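Local coordinates for protein N-(5'-phosphoribosyl)anthranilate isomerase (Thermococcus kodakarensis, PDB 5LHF) that catalyses the isomerisation of N-(5-phospho-beta-D-ribosyl)anthranilate to 1-(2-carboxyphenylamino)-1-deoxy-D-ribulose 5-phosphate, the third step of tryptophan biosynthesis from chorismate, at residues V29-R34 with V39-A44. Numbering follows the deposited sequence.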
# COMPACT_ATOMS: atom_id res chain seq x y z
N VAL A 29 3.06 -8.83 1.59
CA VAL A 29 3.85 -9.46 2.64
C VAL A 29 5.08 -8.60 2.90
O VAL A 29 5.77 -8.19 1.96
CB VAL A 29 4.22 -10.92 2.29
CG1 VAL A 29 5.01 -11.00 0.97
CG2 VAL A 29 5.03 -11.52 3.42
N VAL A 30 5.35 -8.31 4.18
CA VAL A 30 6.36 -7.32 4.55
C VAL A 30 7.68 -8.03 4.87
O VAL A 30 7.70 -9.00 5.62
CB VAL A 30 5.89 -6.47 5.75
CG1 VAL A 30 7.00 -5.49 6.18
CG2 VAL A 30 4.58 -5.74 5.40
N VAL A 31 8.77 -7.54 4.29
CA VAL A 31 10.10 -8.07 4.54
C VAL A 31 11.06 -6.91 4.78
O VAL A 31 10.83 -5.78 4.33
CB VAL A 31 10.63 -8.95 3.38
CG1 VAL A 31 9.76 -10.19 3.17
CG2 VAL A 31 10.78 -8.13 2.08
N ASN A 32 12.15 -7.21 5.49
CA ASN A 32 13.27 -6.28 5.66
C ASN A 32 12.78 -4.85 5.92
O ASN A 32 13.12 -3.91 5.21
CB ASN A 32 14.21 -6.33 4.44
CG ASN A 32 14.86 -7.71 4.25
OD1 ASN A 32 15.08 -8.44 5.21
ND2 ASN A 32 15.19 -8.05 3.00
N SER A 33 11.93 -4.71 6.95
CA SER A 33 11.36 -3.42 7.33
C SER A 33 11.12 -3.40 8.83
O SER A 33 10.96 -4.44 9.47
CB SER A 33 10.01 -3.16 6.62
OG SER A 33 10.11 -3.27 5.21
N ARG A 34 11.09 -2.18 9.38
CA ARG A 34 10.55 -1.93 10.71
C ARG A 34 9.05 -2.18 10.71
O ARG A 34 8.27 -1.27 10.40
CB ARG A 34 10.84 -0.49 11.15
CG ARG A 34 12.31 -0.10 11.11
CD ARG A 34 12.51 1.41 11.30
NE ARG A 34 13.94 1.72 11.36
CZ ARG A 34 14.44 2.95 11.33
NH1 ARG A 34 13.64 4.01 11.24
NH2 ARG A 34 15.76 3.12 11.38
N VAL A 39 8.18 -10.75 8.03
CA VAL A 39 8.47 -12.18 8.02
C VAL A 39 9.81 -12.39 7.33
O VAL A 39 10.23 -11.54 6.51
CB VAL A 39 7.35 -13.00 7.33
CG1 VAL A 39 5.99 -12.82 8.03
CG2 VAL A 39 7.27 -12.68 5.82
N PRO A 40 10.50 -13.50 7.61
CA PRO A 40 11.70 -13.82 6.84
C PRO A 40 11.41 -14.05 5.35
O PRO A 40 10.30 -14.43 4.97
CB PRO A 40 12.23 -15.10 7.51
CG PRO A 40 11.46 -15.22 8.79
CD PRO A 40 10.18 -14.51 8.62
N LEU A 41 12.44 -13.83 4.53
CA LEU A 41 12.30 -14.00 3.07
C LEU A 41 11.76 -15.37 2.70
O LEU A 41 10.94 -15.49 1.79
CB LEU A 41 13.63 -13.76 2.36
CG LEU A 41 14.14 -12.32 2.20
CD1 LEU A 41 15.39 -12.29 1.33
CD2 LEU A 41 13.08 -11.42 1.62
N LYS A 42 12.23 -16.44 3.36
CA LYS A 42 11.72 -17.76 3.00
C LYS A 42 10.22 -17.85 3.28
O LYS A 42 9.47 -18.48 2.52
CB LYS A 42 12.47 -18.85 3.76
CG LYS A 42 12.04 -20.23 3.36
CD LYS A 42 12.41 -21.26 4.39
CE LYS A 42 12.88 -22.51 3.73
NZ LYS A 42 11.78 -23.39 3.37
N THR A 43 9.77 -17.27 4.39
CA THR A 43 8.35 -17.31 4.70
C THR A 43 7.56 -16.52 3.67
O THR A 43 6.50 -16.97 3.21
CB THR A 43 8.10 -16.76 6.11
OG1 THR A 43 8.83 -17.53 7.07
CG2 THR A 43 6.62 -16.82 6.46
N ALA A 44 8.07 -15.35 3.27
CA ALA A 44 7.42 -14.57 2.22
C ALA A 44 7.41 -15.33 0.90
O ALA A 44 6.43 -15.29 0.15
CB ALA A 44 8.13 -13.23 2.04
O HOH W 1 12.50 -9.94 6.28
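The loop after the second strand of this TIM barrel folds back here, so that the end of strand 26-30 and the residues just after it pack on the start of helix 41-50 and the residues leading into it. A backbone hydrogen bond closes the loop, Val39 N to Val30 O at 3.0 Å (N-H...O 159°). Beside it a water accepts from Asn32 N and donates to Val39 O, joining two backbone groups too far apart to bond directly. With CG1 at chi1 58°, Val29 CG2 lies opposite its own backbone N, which brings it against Val39 CG2; at 3.5 Å the methyls are tighter than usual, and the two side chains cross at about a right angle. Ala44, at the end of the first helical turn, is small enough to let the helix come close: its CB meets Val31 CG1 at 3.6 Å and Val29 CG2 at 3.8 Å. Leu41 reaches back with CD2, 3.9 Å from Val31 CG1. Branched valines suit the extended backbone, and the methyls of Val29, Val31 and Val39 pack into the buried interface. Pro40 has no N-H to give and is tolerated at the N-cap, where a helix does not use one; its O accepts from Ala44 N. On the strand side, the backbones of Val29 and Val31 hydrogen-bond to the adjacent parallel strand 55-59, while Leu41 also packs on helix 64-74.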